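Local coordinates for putative carbohydrate-active enzyme (Uncultured organism, PDB 5WH8), which probably hydrolyses O-glycosidic bonds, as expected for a cellulase, through this glycoside hydrolase family 5 domain of a longer, multi-modular protein, at residues I60-L65 with A232-E237; T236-T241 with D252-W257; M258-M261 with K265-W268. One frame throughout, in Å; residues are numbered along the deposited sequence.

Contact 1: I60-L65 with A232-E237; sequences IDIFRL and ALFVTE. With EDO (1,2-ethanediol), chain C.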
loop_
_atom_site.group_PDB
_atom_site.type_symbol
_atom_site.label_atom_id
_atom_site.label_comp_id
_atom_site.label_asym_id
_atom_site.label_seq_id
_atom_site.Cartn_x
_atom_site.Cartn_y
_atom_site.Cartn_z
ATOM N N ILE A 60 1.924 -13.626 -1.909
ATOM C CA ILE A 60 1.911 -12.261 -1.382
ATOM C C ILE A 60 1.528 -12.252 0.095
ATOM O O ILE A 60 0.823 -13.152 0.567
ATOM C CB ILE A 60 0.944 -11.296 -2.140
ATOM C CG1 ILE A 60 -0.548 -11.642 -1.967
ATOM C CG2 ILE A 60 1.335 -11.199 -3.624
ATOM C CD1 ILE A 60 -1.490 -10.538 -2.445
ATOM N N ASP A 61 2.002 -11.231 0.801
ATOM C CA ASP A 61 1.686 -11.020 2.214
ATOM C C ASP A 61 0.620 -9.953 2.418
ATOM O O ASP A 61 0.036 -9.856 3.506
ATOM C CB ASP A 61 2.911 -10.563 2.985
ATOM C CG ASP A 61 4.060 -11.546 2.934
ATOM O OD1 ASP A 61 3.843 -12.760 3.167
ATOM O OD2 ASP A 61 5.190 -11.074 2.665
ATOM N N ILE A 62 0.406 -9.129 1.392
ATOM C CA ILE A 62 -0.362 -7.893 1.507
ATOM C C ILE A 62 -0.884 -7.486 0.107
ATOM O O ILE A 62 -0.198 -7.705 -0.914
ATOM C CB ILE A 62 0.518 -6.775 2.137
ATOM C CG1 ILE A 62 -0.282 -5.476 2.356
ATOM C CG2 ILE A 62 1.774 -6.530 1.316
ATOM C CD1 ILE A 62 0.433 -4.572 3.362
ATOM N N PHE A 63 -2.097 -6.925 0.057
ATOM C CA PHE A 63 -2.677 -6.376 -1.164
ATOM C C PHE A 63 -3.129 -4.955 -0.892
ATOM O O PHE A 63 -3.683 -4.672 0.156
ATOM C CB PHE A 63 -3.881 -7.219 -1.664
ATOM C CG PHE A 63 -4.284 -6.905 -3.082
ATOM C CD1 PHE A 63 -3.496 -7.274 -4.153
ATOM C CD2 PHE A 63 -5.435 -6.185 -3.338
ATOM C CE1 PHE A 63 -3.834 -6.939 -5.447
ATOM C CE2 PHE A 63 -5.788 -5.853 -4.638
ATOM C CZ PHE A 63 -5.004 -6.238 -5.692
ATOM N N ARG A 64 -2.914 -4.070 -1.853
ATOM C CA ARG A 64 -3.275 -2.658 -1.712
ATOM C C ARG A 64 -4.415 -2.293 -2.664
ATOM O O ARG A 64 -4.343 -2.551 -3.860
ATOM C CB ARG A 64 -2.033 -1.796 -1.973
ATOM C CG ARG A 64 -2.263 -0.292 -2.028
ATOM C CD ARG A 64 -0.928 0.332 -2.289
ATOM N NE ARG A 64 -0.783 1.784 -2.230
ATOM C CZ ARG A 64 -0.501 2.578 -3.264
ATOM N NH1 ARG A 64 -0.483 2.139 -4.520
ATOM N NH2 ARG A 64 -0.260 3.851 -3.038
ATOM N N LEU A 65 -5.450 -1.674 -2.091
ATOM C CA LEU A 65 -6.618 -1.210 -2.811
ATOM C C LEU A 65 -6.426 0.269 -3.134
ATOM O O LEU A 65 -6.607 1.132 -2.280
ATOM C CB LEU A 65 -7.895 -1.442 -1.973
ATOM C CG LEU A 65 -8.157 -2.872 -1.513
ATOM C CD1 LEU A 65 -9.337 -2.867 -0.573
ATOM C CD2 LEU A 65 -8.404 -3.805 -2.658
ATOM N N ALA A 232 9.559 5.481 10.553
ATOM C CA ALA A 232 9.318 4.154 9.989
ATOM C C ALA A 232 8.743 4.346 8.592
ATOM O O ALA A 232 7.722 5.026 8.448
ATOM C CB ALA A 232 8.355 3.368 10.865
ATOM N N LEU A 233 9.408 3.796 7.588
ATOM C CA LEU A 233 9.025 3.995 6.184
ATOM C C LEU A 233 8.332 2.748 5.637
ATOM O O LEU A 233 8.672 1.622 6.012
ATOM C CB LEU A 233 10.237 4.307 5.323
ATOM C CG LEU A 233 11.105 5.485 5.752
ATOM C CD1 LEU A 233 12.198 5.668 4.709
ATOM C CD2 LEU A 233 10.287 6.761 5.943
ATOM N N PHE A 234 7.370 2.950 4.739
ATOM C CA PHE A 234 6.665 1.841 4.088
ATOM C C PHE A 234 6.641 2.117 2.592
ATOM O O PHE A 234 6.134 3.156 2.188
ATOM C CB PHE A 234 5.231 1.720 4.639
ATOM C CG PHE A 234 4.568 0.364 4.458
ATOM C CD1 PHE A 234 4.422 -0.224 3.213
ATOM C CD2 PHE A 234 4.069 -0.330 5.565
ATOM C CE1 PHE A 234 3.787 -1.478 3.081
ATOM C CE2 PHE A 234 3.440 -1.572 5.432
ATOM C CZ PHE A 234 3.309 -2.141 4.186
ATOM N N VAL A 235 7.178 1.217 1.756
ATOM C CA VAL A 235 7.080 1.441 0.306
ATOM C C VAL A 235 5.727 0.887 -0.181
ATOM O O VAL A 235 5.630 -0.270 -0.599
ATOM C CB VAL A 235 8.288 0.830 -0.439
ATOM C CG1 VAL A 235 8.147 0.937 -1.960
ATOM C CG2 VAL A 235 9.564 1.554 -0.015
ATOM N N THR A 236 4.687 1.723 -0.157
ATOM C CA THR A 236 3.348 1.259 -0.525
ATOM C C THR A 236 3.177 1.203 -2.045
ATOM O O THR A 236 2.173 0.702 -2.525
ATOM C CB THR A 236 2.234 2.134 0.058
ATOM O OG1 THR A 236 2.373 3.463 -0.444
ATOM C CG2 THR A 236 2.259 2.182 1.612
ATOM N N GLU A 237 4.148 1.715 -2.802
ATOM C CA GLU A 237 4.114 1.615 -4.255
ATOM C C GLU A 237 5.526 1.733 -4.834
ATOM O O GLU A 237 6.241 2.686 -4.525
ATOM C CB GLU A 237 3.212 2.700 -4.862
ATOM C CG GLU A 237 2.850 2.465 -6.329
ATOM C CD GLU A 237 2.042 3.619 -6.916
ATOM O OE1 GLU A 237 0.954 3.950 -6.377
ATOM O OE2 GLU A 237 2.513 4.188 -7.918
HETATM C C1 EDO C . 8.219 6.440 14.206
HETATM O O1 EDO C . 7.460 5.332 14.706
HETATM C C2 EDO C . 7.343 7.243 13.257
HETATM O O2 EDO C . 7.292 6.605 11.973
#

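Contact 2: T236-T241 with D252-W257; sequences TEFGTT and DECNTW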
loop_
_atom_site.group_PDB
_atom_site.type_symbol
_atom_site.label_atom_id
_atom_site.label_comp_id
_atom_site.label_asym_id
_atom_site.label_seq_id
_atom_site.Cartn_x
_atom_site.Cartn_y
_atom_site.Cartn_z
ATOM N N THR A 236 4.687 1.723 -0.157
ATOM C CA THR A 236 3.348 1.259 -0.525
ATOM C C THR A 236 3.177 1.203 -2.045
ATOM O O THR A 236 2.173 0.702 -2.525
ATOM C CB THR A 236 2.234 2.134 0.058
ATOM O OG1 THR A 236 2.373 3.463 -0.444
ATOM C CG2 THR A 236 2.259 2.182 1.612
ATOM N N GLU A 237 4.148 1.715 -2.802
ATOM C CA GLU A 237 4.114 1.615 -4.255
ATOM C C GLU A 237 5.526 1.733 -4.834
ATOM O O GLU A 237 6.241 2.686 -4.525
ATOM C CB GLU A 237 3.212 2.700 -4.862
ATOM C CG GLU A 237 2.850 2.465 -6.329
ATOM C CD GLU A 237 2.042 3.619 -6.916
ATOM O OE1 GLU A 237 0.954 3.950 -6.377
ATOM O OE2 GLU A 237 2.513 4.188 -7.918
ATOM N N PHE A 238 5.922 0.795 -5.694
ATOM C CA PHE A 238 7.101 0.991 -6.517
ATOM C C PHE A 238 6.917 0.260 -7.837
ATOM O O PHE A 238 6.112 -0.669 -7.945
ATOM C CB PHE A 238 8.384 0.484 -5.834
ATOM C CG PHE A 238 8.502 -1.027 -5.870
ATOM C CD1 PHE A 238 7.835 -1.783 -4.918
ATOM C CD2 PHE A 238 9.237 -1.691 -6.846
ATOM C CE1 PHE A 238 7.884 -3.165 -4.938
ATOM C CE2 PHE A 238 9.264 -3.075 -6.886
ATOM C CZ PHE A 238 8.607 -3.809 -5.907
ATOM N N GLY A 239 7.716 0.661 -8.817
ATOM C CA GLY A 239 7.703 0.030 -10.128
ATOM C C GLY A 239 9.084 -0.317 -10.635
ATOM O O GLY A 239 10.111 0.177 -10.151
ATOM N N THR A 240 9.099 -1.176 -11.646
ATOM C CA THR A 240 10.328 -1.623 -12.287
ATOM C C THR A 240 10.667 -0.776 -13.514
ATOM O O THR A 240 11.657 -1.020 -14.189
ATOM C CB THR A 240 10.189 -3.084 -12.725
ATOM O OG1 THR A 240 9.057 -3.167 -13.605
ATOM C CG2 THR A 240 9.982 -4.001 -11.542
ATOM N N THR A 241 9.794 0.171 -13.817
ATOM C CA THR A 241 9.889 1.043 -14.982
ATOM C C THR A 241 10.273 2.460 -14.551
ATOM O O THR A 241 10.478 2.735 -13.358
ATOM C CB THR A 241 8.536 1.084 -15.707
ATOM O OG1 THR A 241 7.554 1.534 -14.762
ATOM C CG2 THR A 241 8.148 -0.273 -16.237
ATOM N N ASP A 252 18.200 -4.262 -12.808
ATOM C CA ASP A 252 19.450 -4.118 -12.040
ATOM C C ASP A 252 19.282 -3.048 -10.947
ATOM O O ASP A 252 19.663 -3.262 -9.783
ATOM C CB ASP A 252 20.626 -3.768 -12.959
ATOM C CG ASP A 252 21.031 -4.923 -13.869
ATOM O OD1 ASP A 252 21.046 -6.083 -13.410
ATOM O OD2 ASP A 252 21.349 -4.661 -15.046
ATOM N N GLU A 253 18.685 -1.910 -11.299
ATOM C CA GLU A 253 18.464 -0.850 -10.317
ATOM C C GLU A 253 17.401 -1.312 -9.307
ATOM O O GLU A 253 17.505 -1.028 -8.102
ATOM C CB GLU A 253 18.061 0.480 -10.985
ATOM C CG GLU A 253 17.858 1.655 -10.001
ATOM C CD GLU A 253 19.147 2.103 -9.314
ATOM O OE1 GLU A 253 20.246 1.939 -9.909
ATOM O OE2 GLU A 253 19.055 2.638 -8.186
ATOM N N CYS A 254 16.388 -2.046 -9.760
ATOM C CA CYS A 254 15.404 -2.563 -8.808
ATOM C C CYS A 254 16.065 -3.548 -7.836
ATOM O O CYS A 254 15.713 -3.575 -6.665
ATOM C CB CYS A 254 14.219 -3.214 -9.521
ATOM S SG CYS A 254 12.742 -3.335 -8.472
ATOM N N ASN A 255 17.021 -4.345 -8.312
ATOM C CA ASN A 255 17.742 -5.252 -7.396
ATOM C C ASN A 255 18.482 -4.462 -6.308
ATOM O O ASN A 255 18.486 -4.849 -5.142
ATOM C CB ASN A 255 18.720 -6.142 -8.169
ATOM C CG ASN A 255 18.035 -7.308 -8.885
ATOM O OD1 ASN A 255 16.912 -7.686 -8.562
ATOM N ND2 ASN A 255 18.743 -7.915 -9.839
ATOM N N THR A 256 19.090 -3.345 -6.685
ATOM C CA THR A 256 19.734 -2.461 -5.711
ATOM C C THR A 256 18.741 -1.968 -4.665
ATOM O O THR A 256 19.018 -2.050 -3.466
ATOM C CB THR A 256 20.407 -1.262 -6.409
ATOM O OG1 THR A 256 21.418 -1.755 -7.301
ATOM C CG2 THR A 256 21.039 -0.296 -5.422
ATOM N N TRP A 257 17.582 -1.486 -5.115
ATOM C CA TRP A 257 16.523 -1.086 -4.213
ATOM C C TRP A 257 16.062 -2.245 -3.325
ATOM O O TRP A 257 15.788 -2.029 -2.147
ATOM C CB TRP A 257 15.330 -0.543 -4.990
ATOM C CG TRP A 257 15.407 0.916 -5.355
ATOM C CD1 TRP A 257 15.696 1.452 -6.586
ATOM C CD2 TRP A 257 15.119 2.037 -4.500
ATOM N NE1 TRP A 257 15.608 2.815 -6.542
ATOM C CE2 TRP A 257 15.268 3.206 -5.277
ATOM C CE3 TRP A 257 14.748 2.166 -3.164
ATOM C CZ2 TRP A 257 15.068 4.482 -4.751
ATOM C CZ3 TRP A 257 14.554 3.430 -2.646
ATOM C CH2 TRP A 257 14.706 4.572 -3.438
#

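Contact 3: M258-M261 with K265-W268; sequences MDWM and KISW. With EDO (1,2-ethanediol), chain D; EDO (1,2-ethanediol), chain F.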
loop_
_atom_site.group_PDB
_atom_site.type_symbol
_atom_site.label_atom_id
_atom_site.label_comp_id
_atom_site.label_asym_id
_atom_site.label_seq_id
_atom_site.Cartn_x
_atom_site.Cartn_y
_atom_site.Cartn_z
ATOM N N MET A 258 15.920 -3.455 -3.884
ATOM C CA MET A 258 15.474 -4.609 -3.090
ATOM C C MET A 258 16.468 -4.955 -2.001
ATOM O O MET A 258 16.067 -5.197 -0.879
ATOM C CB MET A 258 15.244 -5.823 -3.980
ATOM C CG MET A 258 14.059 -5.682 -4.879
ATOM S SD MET A 258 12.567 -6.270 -4.069
ATOM C CE MET A 258 11.318 -5.814 -5.310
ATOM N N ASP A 259 17.765 -4.928 -2.323
ATOM C CA ASP A 259 18.792 -5.215 -1.317
ATOM C C ASP A 259 18.741 -4.173 -0.213
ATOM O O ASP A 259 18.881 -4.491 0.989
ATOM C CB ASP A 259 20.187 -5.234 -1.945
ATOM C CG ASP A 259 20.460 -6.493 -2.720
ATOM O OD1 ASP A 259 19.809 -7.523 -2.450
ATOM O OD2 ASP A 259 21.341 -6.454 -3.601
ATOM N N TRP A 260 18.532 -2.928 -0.624
ATOM C CA TRP A 260 18.498 -1.793 0.301
ATOM C C TRP A 260 17.299 -1.916 1.249
ATOM O O TRP A 260 17.430 -1.722 2.474
ATOM C CB TRP A 260 18.460 -0.469 -0.506
ATOM C CG TRP A 260 18.386 0.810 0.327
ATOM C CD1 TRP A 260 19.436 1.554 0.783
ATOM C CD2 TRP A 260 17.199 1.485 0.745
ATOM N NE1 TRP A 260 18.967 2.658 1.473
ATOM C CE2 TRP A 260 17.596 2.638 1.458
ATOM C CE3 TRP A 260 15.832 1.236 0.576
ATOM C CZ2 TRP A 260 16.670 3.519 2.037
ATOM C CZ3 TRP A 260 14.918 2.101 1.155
ATOM C CH2 TRP A 260 15.343 3.242 1.865
ATOM N N MET A 261 16.132 -2.258 0.705
ATOM C CA MET A 261 14.944 -2.446 1.542
ATOM C C MET A 261 15.095 -3.651 2.474
ATOM O O MET A 261 14.701 -3.585 3.633
ATOM C CB MET A 261 13.682 -2.631 0.689
ATOM C CG MET A 261 13.209 -1.358 -0.033
ATOM S SD MET A 261 11.610 -1.540 -0.876
ATOM C CE MET A 261 12.030 -2.570 -2.287
ATOM N N LYS A 265 14.649 -3.918 6.476
ATOM C CA LYS A 265 13.382 -4.579 6.786
ATOM C C LYS A 265 12.158 -3.728 6.397
ATOM O O LYS A 265 11.157 -3.683 7.117
ATOM C CB LYS A 265 13.335 -4.915 8.284
ATOM C CG LYS A 265 12.507 -6.113 8.658
ATOM C CD LYS A 265 13.156 -7.410 8.220
ATOM C CE LYS A 265 12.524 -8.600 8.935
ATOM N NZ LYS A 265 12.973 -9.875 8.339
ATOM N N ILE A 266 12.250 -3.061 5.249
ATOM C CA ILE A 266 11.200 -2.164 4.761
ATOM C C ILE A 266 10.245 -2.953 3.851
ATOM O O ILE A 266 10.682 -3.606 2.895
ATOM C CB ILE A 266 11.810 -0.956 4.015
ATOM C CG1 ILE A 266 12.519 -0.049 5.023
ATOM C CG2 ILE A 266 10.757 -0.151 3.236
ATOM C CD1 ILE A 266 13.345 1.048 4.396
ATOM N N SER A 267 8.953 -2.875 4.172
ATOM C CA SER A 267 7.908 -3.542 3.399
ATOM C C SER A 267 7.695 -2.872 2.047
ATOM O O SER A 267 7.883 -1.638 1.910
ATOM C CB SER A 267 6.586 -3.555 4.178
ATOM O OG SER A 267 6.675 -4.332 5.378
ATOM N N TRP A 268 7.276 -3.683 1.061
ATOM C CA TRP A 268 7.105 -3.203 -0.312
ATOM C C TRP A 268 5.894 -3.788 -1.023
ATOM O O TRP A 268 5.478 -4.922 -0.754
ATOM C CB TRP A 268 8.376 -3.467 -1.134
ATOM C CG TRP A 268 8.936 -4.838 -1.334
ATOM C CD1 TRP A 268 10.082 -5.327 -0.773
ATOM C CD2 TRP A 268 8.482 -5.857 -2.255
ATOM N NE1 TRP A 268 10.357 -6.577 -1.253
ATOM C CE2 TRP A 268 9.396 -6.932 -2.161
ATOM C CE3 TRP A 268 7.391 -5.972 -3.138
ATOM C CZ2 TRP A 268 9.270 -8.084 -2.924
ATOM C CZ3 TRP A 268 7.256 -7.124 -3.867
ATOM C CH2 TRP A 268 8.192 -8.163 -3.766
HETATM C C1 EDO D . 13.277 -10.538 -1.533
HETATM O O1 EDO D . 14.182 -10.658 -0.411
HETATM C C2 EDO D . 13.026 -9.063 -1.828
HETATM O O2 EDO D . 12.501 -8.410 -0.664
HETATM C C1 EDO F . 13.287 -13.151 10.200
HETATM O O1 EDO F . 12.478 -11.971 10.168
HETATM C C2 EDO F . 13.356 -13.748 8.804
HETATM O O2 EDO F . 14.042 -12.842 7.928
#

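Contact 1: I60-L65 with A232-E237
R64 and T236 mark the nearest backbone approach, 7.8 Å between their CA atoms, where strands 62-65 and 233-237 pass 9.0 Å apart with their N-to-C directions at 56°. At that spacing no backbone bonds link the segments, and side chains span the gap. The chain of R64 is fully extended from CG to NE, with CG anti to the backbone N, and this carries its guanidinium over to the second strand. There NH1 donates to OE1 of E237 across 3.0 Å in a salt bridge whose hydrogen bond is somewhat bent (155°), with OE1 tilted out of the guanidinium plane of R64. E237 accepts with the lone pair pointing away from its other oxygen, and the two planar groups are turned 67° apart, so the pairing is not flat and two-pronged. The carbonyl oxygen of T236 lies 3.1 Å above the guanidinium plane of R64, toward its rim, close to NE but badly angled for a bond.

The case illustrates how a TIM barrel fills its interior: strands 62-68 and 233-239, the second and seventh of the eight and not neighbours in the wall, send side chains into the interior, where they meet. In family 5 enzymes the end of the seventh strand bears the nucleophilic glutamate, a position consistent with that of E237. Further bonds fix the polar cluster: R64 NE pairs with E145 and its NH2 reaches N148, T236 OG1 bonds to H209 and E145, and E237 OE2 bonds to Y211.

Deeper, I62 and F234 approach from opposite directions, and CD1 of I62 meets CZ of F234 at 3.9 Å, obliquely to the ring. A232 N donates to O2 of an ethanediol, probably from the crystallisation liquor, at 2.9 Å.

Contact 2: T236-T241 with D252-W257
The ring of F238 is the one flat group in this contact, and C254 SG meets it on a slant that is neither over the face nor at the edge. The sulfur is 5.0 Å from the ring centroid, 68° off the normal, and its nearest ring atom is CE2 of F238 at 3.8 Å. CD2 of F238 is a little farther, so the sulfur lies nearest the CD2-CE2 bond. Elsewhere the ring is met by W268, with the two planes nearly perpendicular, and by M258.

F238 holds CG between its backbone N and carbonyl carbon, while C254 swings SG anti to its own N (chi1 -160°), out from the helix toward the strand. The example shows how a beta-alpha-beta unit is sealed: strand 233-239 leads into helix 251-263, which packs against the outside of the barrel before the chain returns as strand 268-273. Through their backbones F238 bonds to V269 and W271, and G239 to F210 and S212, on the neighbouring strands or just beyond. No hydrogen bond crosses between 236-241 and 252-257, where F238, T240 and C254 make the contact.

Just beyond the strand, T240 adds a lighter touch, its CG2 reaching C254 SG at 4.2 Å; the CA atoms of T240 and C254, 6.2 Å apart, are the closest pair between the segments. The hydroxyl of T240 is engaged elsewhere, with S299. Helix 298-307 covers the same corner: I303 touches F238 and T240, and Y302 touches T240 and C254.

Contact 3: M258-M261 with K265-W268
M261 and I266 meet in a Schellman motif, a common way of ending an alpha-helix. K265 turns the chain with positive phi, and I266 N then donates to M261 O, five residues back, at 3.0 Å and almost straight (175°). The turn leads the chain from helix 251-263 into strand 268-273, the eighth of the barrel.

The tight part lies on the buried side, around the indole of W268. M258 and M261 both approach one side of its plane, each crossing W268 at about a right angle. A bend in M258 (chi2 -89°) puts its CE over the six-membered ring, 4.0 Å from the centroid, as a CH-pi contact, while its SD slants over the five-membered ring in a Met-aromatic contact. M261 works nearer the backbone: its CE rests 3.7 Å from CD1 of W268, and its SD lies close to CB of W268. I266 continues this packing, its CB against CB of M261.

Toward solvent the fit between these two segments is thinner, above all at K265, whose CB points away from the helix; its NZ bonds to S312 and to an ethanediol that was probably supplied by the crystallisation liquor. W260 meets I266 CD1 obliquely, with W260 CZ3 3.8 Å away; helix 217-228 covers W260 as well, and R264 flanks it in a cation-pi contact. A second ethanediol sits at the edge of the indole, in its plane, where W268 NE1 donates to its O2 at 2.9 Å and 171°.

How the contacts relate
After the first barrel strand the chain forms strand 62-68, and contact 1 closes a loop of 166 residues across the barrel interior. Contact 2 begins on the stretch where contact 1 ends, sharing T236 and E237, and closes a short loop of ten residues from strand 233-239 to helix 251-263. Contact 3 follows in series, closing only three residues at the helix end; none of the three encloses another. Cross-links join them: V235 N and S267 O, 2.9 Å apart, probably form a hydrogen bond between strand 233-239 and the residue just before strand 268-273, and F238 CZ packs 3.4 Å from M258 CE. Together they connect barrel interior, outer helix and strand 268-273.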